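PDB 4TR9: fructose-bisphosphate aldolase from Plasmodium falciparum, which belongs to the class I fructose-bisphosphate aldolase family and folds as an alpha/beta TIM barrel. Local coordinates for residues A210-F221 with R262-L272; T253-V261 with V289-H300. All coordinates share one frame; numbering follows the deposited sequence. Where two conformers were deposited one is given.

Contact 1 (A210-F221 with R262-L272)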
loop_
_atom_site.group_PDB
_atom_site.type_symbol
_atom_site.label_atom_id
_atom_site.label_comp_id
_atom_site.label_asym_id
_atom_site.label_seq_id
_atom_site.Cartn_x
_atom_site.Cartn_y
_atom_site.Cartn_z
ATOM N N ALA A 210 6.449 22.140 0.659
ATOM C CA ALA A 210 6.036 21.681 -0.663
ATOM C C ALA A 210 6.173 20.168 -0.786
ATOM O O ALA A 210 5.269 19.492 -1.278
ATOM C CB ALA A 210 6.848 22.375 -1.744
ATOM N N VAL A 211 7.307 19.643 -0.333
ATOM C CA VAL A 211 7.573 18.211 -0.395
ATOM C C VAL A 211 6.580 17.428 0.460
ATOM O O VAL A 211 6.068 16.389 0.042
ATOM C CB VAL A 211 9.008 17.886 0.066
ATOM C CG1 VAL A 211 9.240 16.385 0.076
ATOM C CG2 VAL A 211 10.022 18.577 -0.831
ATOM N N VAL A 212 6.307 17.940 1.656
ATOM C CA VAL A 212 5.367 17.300 2.568
ATOM C C VAL A 212 3.942 17.345 2.020
ATOM O O VAL A 212 3.239 16.334 2.019
ATOM C CB VAL A 212 5.397 17.959 3.962
ATOM C CG1 VAL A 212 4.271 17.422 4.834
ATOM C CG2 VAL A 212 6.747 17.735 4.625
ATOM N N THR A 213 3.524 18.517 1.553
ATOM C CA THR A 213 2.181 18.685 1.009
ATOM C C THR A 213 1.970 17.790 -0.206
ATOM O O THR A 213 0.909 17.188 -0.368
ATOM C CB THR A 213 1.909 20.149 0.617
ATOM O OG1 THR A 213 2.128 20.997 1.752
ATOM C CG2 THR A 213 0.476 20.317 0.136
ATOM N N GLN A 214 2.990 17.698 -1.052
ATOM C CA GLN A 214 2.934 16.843 -2.231
ATOM C C GLN A 214 2.793 15.375 -1.838
ATOM O O GLN A 214 2.065 14.617 -2.479
ATOM C CB GLN A 214 4.181 17.046 -3.095
ATOM C CG GLN A 214 4.250 16.145 -4.316
ATOM C CD GLN A 214 5.461 16.431 -5.182
ATOM O OE1 GLN A 214 6.078 17.492 -5.076
ATOM N NE2 GLN A 214 5.808 15.483 -6.044
ATOM N N LYS A 215 3.489 14.982 -0.776
ATOM C CA LYS A 215 3.444 13.606 -0.293
ATOM C C LYS A 215 2.088 13.280 0.326
ATOM O O LYS A 215 1.537 12.202 0.102
ATOM C CB LYS A 215 4.559 13.361 0.726
ATOM C CG LYS A 215 4.601 11.943 1.275
ATOM C CD LYS A 215 5.643 11.811 2.373
ATOM C CE LYS A 215 5.714 10.389 2.906
ATOM N NZ LYS A 215 6.145 9.420 1.859
ATOM N N VAL A 216 1.559 14.216 1.106
ATOM C CA VAL A 216 0.270 14.028 1.761
ATOM C C VAL A 216 -0.865 13.958 0.743
ATOM O O VAL A 216 -1.692 13.046 0.791
ATOM C CB VAL A 216 -0.020 15.156 2.772
ATOM C CG1 VAL A 216 -1.444 15.049 3.298
ATOM C CG2 VAL A 216 0.978 15.109 3.918
ATOM N N LEU A 217 -0.894 14.916 -0.181
ATOM C CA LEU A 217 -1.938 14.968 -1.201
ATOM C C LEU A 217 -1.945 13.718 -2.077
ATOM O O LEU A 217 -3.003 13.269 -2.518
ATOM C CB LEU A 217 -1.775 16.216 -2.072
ATOM C CG LEU A 217 -2.146 17.546 -1.409
ATOM C CD1 LEU A 217 -2.075 18.687 -2.412
ATOM C CD2 LEU A 217 -3.527 17.467 -0.775
ATOM N N SER A 218 -0.765 13.159 -2.326
ATOM C CA SER A 218 -0.651 11.934 -3.108
ATOM C C SER A 218 -1.343 10.774 -2.402
ATOM O O SER A 218 -2.003 9.951 -3.035
ATOM C CB SER A 218 0.818 11.595 -3.366
ATOM O OG SER A 218 0.943 10.365 -4.057
ATOM N N CYS A 219 -1.186 10.717 -1.084
ATOM C CA CYS A 219 -1.794 9.661 -0.283
ATOM C C CYS A 219 -3.284 9.914 -0.075
ATOM O O CYS A 219 -4.077 8.974 -0.003
ATOM C CB CYS A 219 -1.085 9.539 1.066
ATOM S SG CYS A 219 -1.665 8.171 2.092
ATOM N N VAL A 220 -3.658 11.186 0.021
ATOM C CA VAL A 220 -5.056 11.561 0.206
ATOM C C VAL A 220 -5.894 11.141 -0.997
ATOM O O VAL A 220 -6.902 10.452 -0.849
ATOM C CB VAL A 220 -5.214 13.078 0.438
ATOM C CG1 VAL A 220 -6.667 13.497 0.267
ATOM C CG2 VAL A 220 -4.706 13.458 1.820
ATOM N N PHE A 221 -5.467 11.548 -2.188
ATOM C CA PHE A 221 -6.180 11.196 -3.411
ATOM C C PHE A 221 -6.124 9.698 -3.684
ATOM O O PHE A 221 -7.052 9.132 -4.260
ATOM C CB PHE A 221 -5.619 11.971 -4.604
ATOM C CG PHE A 221 -6.149 13.370 -4.716
ATOM C CD1 PHE A 221 -7.333 13.620 -5.389
ATOM C CD2 PHE A 221 -5.471 14.432 -4.143
ATOM C CE1 PHE A 221 -7.830 14.907 -5.492
ATOM C CE2 PHE A 221 -5.962 15.720 -4.242
ATOM C CZ PHE A 221 -7.143 15.958 -4.918
ATOM N N ARG A 262 2.663 24.557 -8.252
ATOM C CA ARG A 262 3.468 23.395 -8.616
ATOM C C ARG A 262 3.040 22.158 -7.832
ATOM O O ARG A 262 2.965 21.060 -8.382
ATOM C CB ARG A 262 4.954 23.670 -8.378
ATOM C CG ARG A 262 5.869 22.570 -8.895
ATOM C CD ARG A 262 7.311 22.798 -8.479
ATOM N NE ARG A 262 7.531 22.470 -7.074
ATOM C CZ ARG A 262 8.712 22.530 -6.471
ATOM N NH1 ARG A 262 8.822 22.212 -5.188
ATOM N NH2 ARG A 262 9.786 22.910 -7.151
ATOM N N THR A 263 2.756 22.345 -6.547
ATOM C CA THR A 263 2.348 21.243 -5.682
ATOM C C THR A 263 1.005 20.661 -6.116
ATOM O O THR A 263 0.817 19.444 -6.120
ATOM C CB THR A 263 2.253 21.691 -4.211
ATOM O OG1 THR A 263 3.495 22.280 -3.807
ATOM C CG2 THR A 263 1.939 20.506 -3.308
ATOM N N LEU A 264 0.078 21.538 -6.488
ATOM C CA LEU A 264 -1.255 21.113 -6.899
ATOM C C LEU A 264 -1.237 20.430 -8.262
ATOM O O LEU A 264 -1.911 19.420 -8.466
ATOM C CB LEU A 264 -2.211 22.307 -6.927
ATOM C CG LEU A 264 -2.521 22.951 -5.574
ATOM C CD1 LEU A 264 -3.482 24.118 -5.743
ATOM C CD2 LEU A 264 -3.084 21.921 -4.605
ATOM N N ARG A 265 -0.464 20.982 -9.192
ATOM C CA ARG A 265 -0.376 20.427 -10.538
ATOM C C ARG A 265 0.249 19.036 -10.534
ATOM O O ARG A 265 -0.039 18.216 -11.405
ATOM C CB ARG A 265 0.423 21.357 -11.453
ATOM C CG ARG A 265 -0.296 22.650 -11.803
ATOM C CD ARG A 265 0.523 23.496 -12.763
ATOM N NE ARG A 265 0.803 22.791 -14.010
ATOM C CZ ARG A 265 -0.007 22.788 -15.063
ATOM N NH1 ARG A 265 0.328 22.119 -16.158
ATOM N NH2 ARG A 265 -1.155 23.451 -15.023
ATOM N N ARG A 266 1.099 18.772 -9.548
ATOM C CA ARG A 266 1.777 17.484 -9.449
ATOM C C ARG A 266 0.916 16.410 -8.788
ATOM O O ARG A 266 1.228 15.223 -8.877
ATOM C CB ARG A 266 3.087 17.629 -8.669
ATOM C CG ARG A 266 4.213 18.310 -9.429
ATOM C CD ARG A 266 5.449 18.438 -8.548
ATOM N NE ARG A 266 6.581 19.032 -9.254
ATOM C CZ ARG A 266 7.753 19.300 -8.687
ATOM N NH1 ARG A 266 8.730 19.840 -9.403
ATOM N NH2 ARG A 266 7.948 19.032 -7.403
ATOM N N THR A 267 -0.163 16.818 -8.128
ATOM C CA THR A 267 -0.921 15.885 -7.298
ATOM C C THR A 267 -2.423 15.833 -7.588
ATOM O O THR A 267 -3.045 14.780 -7.444
ATOM C CB THR A 267 -0.737 16.214 -5.802
ATOM O OG1 THR A 267 -1.103 17.578 -5.563
ATOM C CG2 THR A 267 0.710 16.006 -5.380
ATOM N N VAL A 268 -3.005 16.960 -7.990
ATOM C CA VAL A 268 -4.460 17.059 -8.108
ATOM C C VAL A 268 -4.975 16.876 -9.536
ATOM O O VAL A 268 -4.736 17.720 -10.398
ATOM C CB VAL A 268 -4.969 18.420 -7.587
ATOM C CG1 VAL A 268 -6.482 18.492 -7.697
ATOM C CG2 VAL A 268 -4.523 18.643 -6.150
ATOM N N PRO A 269 -5.701 15.772 -9.781
ATOM C CA PRO A 269 -6.315 15.502 -11.087
ATOM C C PRO A 269 -7.354 16.556 -11.465
ATOM O O PRO A 269 -8.099 17.012 -10.597
ATOM C CB PRO A 269 -6.977 14.132 -10.891
ATOM C CG PRO A 269 -6.263 13.521 -9.733
ATOM C CD PRO A 269 -5.925 14.668 -8.833
ATOM N N PRO A 270 -7.401 16.937 -12.753
ATOM C CA PRO A 270 -8.292 17.972 -13.291
ATOM C C PRO A 270 -9.781 17.679 -13.103
ATOM O O PRO A 270 -10.595 18.592 -13.254
ATOM C CB PRO A 270 -7.940 17.992 -14.782
ATOM C CG PRO A 270 -6.552 17.471 -14.847
ATOM C CD PRO A 270 -6.481 16.424 -13.780
ATOM N N ALA A 271 -10.130 16.434 -12.791
ATOM C CA ALA A 271 -11.525 16.064 -12.561
ATOM C C ALA A 271 -12.100 16.828 -11.377
ATOM O O ALA A 271 -13.299 17.100 -11.322
ATOM C CB ALA A 271 -11.651 14.569 -12.336
ATOM N N LEU A 272 -11.237 17.164 -10.425
ATOM C CA LEU A 272 -11.631 17.993 -9.298
ATOM C C LEU A 272 -11.961 19.391 -9.806
ATOM O O LEU A 272 -11.099 20.069 -10.362
ATOM C CB LEU A 272 -10.522 18.045 -8.247
ATOM C CG LEU A 272 -10.933 18.478 -6.840
ATOM C CD1 LEU A 272 -11.772 17.397 -6.174
ATOM C CD2 LEU A 272 -9.712 18.804 -6.000
HETATM O O HOH W 1 5.757 20.230 -5.013
#

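Contact 2 (T253-V261 with V289-H300)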
loop_
_atom_site.group_PDB
_atom_site.type_symbol
_atom_site.label_atom_id
_atom_site.label_comp_id
_atom_site.label_asym_id
_atom_site.label_seq_id
_atom_site.Cartn_x
_atom_site.Cartn_y
_atom_site.Cartn_z
ATOM N N THR A 253 5.518 36.687 -1.687
ATOM C CA THR A 253 4.196 36.139 -1.967
ATOM C C THR A 253 4.175 35.339 -3.269
ATOM O O THR A 253 3.343 34.449 -3.441
ATOM C CB THR A 253 3.129 37.251 -2.039
ATOM O OG1 THR A 253 1.863 36.681 -2.388
ATOM C CG2 THR A 253 3.513 38.302 -3.072
ATOM N N GLN A 254 5.089 35.656 -4.180
ATOM C CA GLN A 254 5.185 34.923 -5.439
ATOM C C GLN A 254 5.825 33.557 -5.220
ATOM O O GLN A 254 5.550 32.608 -5.955
ATOM C CB GLN A 254 5.977 35.720 -6.476
ATOM C CG GLN A 254 5.214 36.894 -7.066
ATOM C CD GLN A 254 5.928 37.515 -8.250
ATOM O OE1 GLN A 254 7.105 37.246 -8.491
ATOM N NE2 GLN A 254 5.216 38.349 -9.001
ATOM N N ASP A 255 6.682 33.464 -4.207
ATOM C CA ASP A 255 7.270 32.187 -3.825
ATOM C C ASP A 255 6.185 31.269 -3.275
ATOM O O ASP A 255 6.213 30.058 -3.489
ATOM C CB ASP A 255 8.382 32.382 -2.794
ATOM C CG ASP A 255 9.580 33.119 -3.362
ATOM O OD1 ASP A 255 9.815 33.020 -4.585
ATOM O OD2 ASP A 255 10.289 33.793 -2.586
ATOM N N VAL A 256 5.229 31.860 -2.565
ATOM C CA VAL A 256 4.078 31.121 -2.062
ATOM C C VAL A 256 3.219 30.628 -3.221
ATOM O O VAL A 256 2.815 29.467 -3.255
ATOM C CB VAL A 256 3.221 31.985 -1.114
ATOM C CG1 VAL A 256 1.898 31.298 -0.811
ATOM C CG2 VAL A 256 3.983 32.284 0.168
ATOM N N GLY A 257 2.956 31.517 -4.174
ATOM C CA GLY A 257 2.131 31.191 -5.323
ATOM C C GLY A 257 2.736 30.140 -6.237
ATOM O O GLY A 257 2.028 29.266 -6.736
ATOM N N PHE A 258 4.043 30.224 -6.459
ATOM C CA PHE A 258 4.731 29.286 -7.341
ATOM C C PHE A 258 4.716 27.862 -6.794
ATOM O O PHE A 258 4.306 26.925 -7.481
ATOM C CB PHE A 258 6.177 29.731 -7.575
ATOM C CG PHE A 258 7.040 28.675 -8.210
ATOM C CD1 PHE A 258 6.928 28.390 -9.561
ATOM C CD2 PHE A 258 7.967 27.970 -7.456
ATOM C CE1 PHE A 258 7.720 27.419 -10.147
ATOM C CE2 PHE A 258 8.760 26.999 -8.037
ATOM C CZ PHE A 258 8.638 26.722 -9.384
ATOM N N LEU A 259 5.169 27.707 -5.554
ATOM C CA LEU A 259 5.299 26.388 -4.947
ATOM C C LEU A 259 3.945 25.786 -4.579
ATOM O O LEU A 259 3.843 24.586 -4.324
ATOM C CB LEU A 259 6.202 26.467 -3.715
ATOM C CG LEU A 259 7.675 26.735 -4.037
ATOM C CD1 LEU A 259 8.411 27.283 -2.831
ATOM C CD2 LEU A 259 8.352 25.469 -4.538
ATOM N N THR A 260 2.906 26.615 -4.557
ATOM C CA THR A 260 1.554 26.125 -4.312
ATOM C C THR A 260 0.959 25.552 -5.594
ATOM O O THR A 260 0.387 24.462 -5.589
ATOM C CB THR A 260 0.631 27.232 -3.770
ATOM O OG1 THR A 260 1.129 27.698 -2.509
ATOM C CG2 THR A 260 -0.782 26.705 -3.581
ATOM N N VAL A 261 1.105 26.292 -6.689
ATOM C CA VAL A 261 0.620 25.845 -7.991
ATOM C C VAL A 261 1.346 24.579 -8.439
ATOM O O VAL A 261 0.723 23.638 -8.933
ATOM C CB VAL A 261 0.785 26.944 -9.064
ATOM C CG1 VAL A 261 0.533 26.385 -10.455
ATOM C CG2 VAL A 261 -0.153 28.108 -8.778
ATOM N N VAL A 289 -3.618 38.552 -0.617
ATOM C CA VAL A 289 -2.456 38.763 -1.472
ATOM C C VAL A 289 -1.921 37.434 -2.000
ATOM O O VAL A 289 -1.642 37.298 -3.191
ATOM C CB VAL A 289 -1.335 39.511 -0.722
ATOM C CG1 VAL A 289 -0.063 39.543 -1.553
ATOM C CG2 VAL A 289 -1.784 40.924 -0.373
ATOM N N ASN A 290 -1.792 36.454 -1.110
ATOM C CA ASN A 290 -1.294 35.138 -1.494
ATOM C C ASN A 290 -2.242 34.419 -2.448
ATOM O O ASN A 290 -1.801 33.793 -3.410
ATOM C CB ASN A 290 -1.049 34.276 -0.254
ATOM C CG ASN A 290 0.091 34.796 0.602
ATOM O OD1 ASN A 290 1.031 35.408 0.096
ATOM N ND2 ASN A 290 0.010 34.557 1.905
ATOM N N LEU A 291 -3.542 34.513 -2.181
ATOM C CA LEU A 291 -4.544 33.929 -3.065
ATOM C C LEU A 291 -4.490 34.594 -4.435
ATOM O O LEU A 291 -4.708 33.950 -5.462
ATOM C CB LEU A 291 -5.946 34.065 -2.462
ATOM C CG LEU A 291 -7.108 33.554 -3.317
ATOM C CD1 LEU A 291 -6.946 32.073 -3.621
ATOM C CD2 LEU A 291 -8.440 33.822 -2.633
ATOM N N ASN A 292 -4.193 35.889 -4.440
ATOM C CA ASN A 292 -4.031 36.635 -5.680
ATOM C C ASN A 292 -2.785 36.192 -6.436
ATOM O O ASN A 292 -2.808 36.051 -7.659
ATOM C CB ASN A 292 -3.965 38.137 -5.394
ATOM C CG ASN A 292 -3.737 38.957 -6.645
ATOM O OD1 ASN A 292 -4.679 39.289 -7.364
ATOM N ND2 ASN A 292 -2.480 39.294 -6.913
ATOM N N SER A 293 -1.700 35.975 -5.699
ATOM C CA SER A 293 -0.440 35.545 -6.291
ATOM C C SER A 293 -0.584 34.176 -6.947
ATOM O O SER A 293 0.051 33.892 -7.963
ATOM C CB SER A 293 0.665 35.509 -5.233
ATOM O OG SER A 293 0.841 36.780 -4.635
ATOM N N ILE A 294 -1.426 33.335 -6.357
ATOM C CA ILE A 294 -1.698 32.007 -6.895
ATOM C C ILE A 294 -2.483 32.095 -8.202
ATOM O O ILE A 294 -2.166 31.410 -9.175
ATOM C CB ILE A 294 -2.481 31.143 -5.884
ATOM C CG1 ILE A 294 -1.644 30.904 -4.626
ATOM C CG2 ILE A 294 -2.871 29.816 -6.503
ATOM C CD1 ILE A 294 -2.375 30.132 -3.549
ATOM N N ASN A 295 -3.502 32.949 -8.223
ATOM C CA ASN A 295 -4.347 33.091 -9.402
ATOM C C ASN A 295 -3.743 34.010 -10.459
ATOM O O ASN A 295 -4.249 34.094 -11.580
ATOM C CB ASN A 295 -5.731 33.603 -9.005
ATOM C CG ASN A 295 -6.538 32.565 -8.251
ATOM O OD1 ASN A 295 -7.161 31.690 -8.853
ATOM N ND2 ASN A 295 -6.534 32.659 -6.926
ATOM N N ALA A 296 -2.656 34.689 -10.110
ATOM C CA ALA A 296 -1.966 35.546 -11.065
ATOM C C ALA A 296 -1.147 34.711 -12.044
ATOM O O ALA A 296 -0.631 35.230 -13.034
ATOM C CB ALA A 296 -1.076 36.547 -10.342
ATOM N N LEU A 297 -1.033 33.416 -11.764
ATOM C CA LEU A 297 -0.258 32.513 -12.608
ATOM C C LEU A 297 -1.123 31.840 -13.672
ATOM O O LEU A 297 -1.028 30.631 -13.890
ATOM C CB LEU A 297 0.440 31.454 -11.753
ATOM C CG LEU A 297 1.455 31.978 -10.732
ATOM C CD1 LEU A 297 2.072 30.833 -9.947
ATOM C CD2 LEU A 297 2.533 32.802 -11.419
ATOM N N GLY A 298 -1.973 32.629 -14.324
ATOM C CA GLY A 298 -2.770 32.160 -15.445
ATOM C C GLY A 298 -3.893 31.207 -15.083
ATOM O O GLY A 298 -3.915 30.656 -13.983
ATOM N N PRO A 299 -4.831 30.997 -16.019
ATOM C CA PRO A 299 -5.991 30.120 -15.817
ATOM C C PRO A 299 -5.590 28.675 -15.517
ATOM O O PRO A 299 -4.957 28.020 -16.345
ATOM C CB PRO A 299 -6.742 30.216 -17.149
ATOM C CG PRO A 299 -5.714 30.654 -18.140
ATOM C CD PRO A 299 -4.793 31.557 -17.380
ATOM N N HIS A 300 -5.964 28.193 -14.336
ATOM C CA HIS A 300 -5.592 26.855 -13.888
ATOM C C HIS A 300 -6.621 25.809 -14.318
ATOM O O HIS A 300 -7.771 26.151 -14.592
ATOM C CB HIS A 300 -5.427 26.841 -12.365
ATOM C CG HIS A 300 -4.417 27.821 -11.860
ATOM N ND1 HIS A 300 -3.071 27.714 -12.137
ATOM C CD2 HIS A 300 -4.554 28.928 -11.090
ATOM C CE1 HIS A 300 -2.423 28.712 -11.564
ATOM N NE2 HIS A 300 -3.301 29.463 -10.922
#

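Contact 1 (A210-F221 with R262-L272)
Thr263 and Thr267 pack on Ala210, Thr213, Gln214 and Leu217 where two outer helices of the TIM barrel, 206-226 and 253-267, lie side by side, their segment axes 9.4 Å apart and 28° from parallel. Thr263 turns its methyl across the gap: CG2, anti to the backbone N, meets Thr213 CG2 at 3.7 Å with the two side chains nearly perpendicular, while OG1 bonds back to Leu259 O. Thr267 is rotated differently (chi1 56°). Its OG1 sits between the backbone N and the carbonyl carbon and donates to Thr263 O at 2.7 Å, which fixes the rotation and presses CG2 against the backbone O and CG of Gln214. Leu217 comes across this threonine, CD1 lying 3.5 Å from Thr267 OG1 and also touching Leu264 CD2; Leu217 and Phe221 both reach Leu236 of strand 235-236 as well. At the polar end Gln214, its chain extended to CD, brings OE1 to the edge of the Arg266 guanidinium. The bond from Arg266 NH2 to Gln214 OE1 is weak at 3.4 Å, and the amide and guanidinium planes stand 66° apart. The stronger partner of Arg266 is Glu232 of the second subunit, a salt bridge through NE. A water donates to both Gln214 OE1 and Thr263 OG1. Farther along helix 206-226, the Phe221 ring takes Pro269 CD over one face, a CH-pi contact 4.1 Å from the centroid; Val268 CG2 meets Phe221 CE2 obliquely, and Leu272 CD2 lies at the ring edge, 4.0 Å from Phe221 CZ.

Contact 2 (T253-V261 with V289-H300)
Successive outer helices of the barrel, 253-267 and 284-295, meet here, their short axes 7.9 Å apart and at 53° to one another. Gly257 marks the tight point: its CA, bare of any side chain, comes within 4.2 Å of Ile294 CA and rests on Ile294 CG1. Farther along, Thr260 holds its hydroxyl back on Val256 O, which leaves CG2 facing helix 284-295, where it meets Ile294 CD1 at 3.8 Å, the two side chains crossing at about a right angle. Near the start of helix 253-267, Thr253 OG1 lies anti to the backbone N (chi1 177°) and reaches Ser293 OG in a hydrogen bond modelled as very short, 2.5 Å, which either hydroxyl could donate. Asn290 OD1 is a second possible acceptor for Thr253 OG1 at 2.9 Å, while Asn290 ND2 is held by Gln282. At the other end Val261 CG2 fits among Ile294 CG2, Leu297 CD1 and His300 CE1. The imidazole is fixed by NE2, which donates to Ile294 O at 2.9 Å with that oxygen near the ring plane, and Gly298 O stands over the ring centre. Val261 and Leu297 also pack on an aromatic side chain of the bound peptide. The chemistry thus divides along the interface, with two hydroxyls and an amide oxygen clustered at one end and aliphatic groups with a histidine held by its own segment at the other, beside the peptide.

How the contacts relate
Along the chain the segments come in the order 210-221, 253-261, 262-272, 289-300, so the two contacts cross. Contact 1 closes the loop from helix 206-226 through strand 235-236 to the later part of helix 253-267; contact 2 begins on the earlier part of that helix, inside this loop, and closes through strand 274-277 onto helix 284-295 and the turn after it. Segments 253-261 and 262-272 adjoin directly; apart from the continuity of this shared helix the contacts are separate, their centres about 16 Å apart. Helix 253-267 therefore packs against helix 206-226 through its later part and helix 284-295 through its earlier part. Contact 1 borders mainly the second subunit, and the bound peptide reaches both contacts.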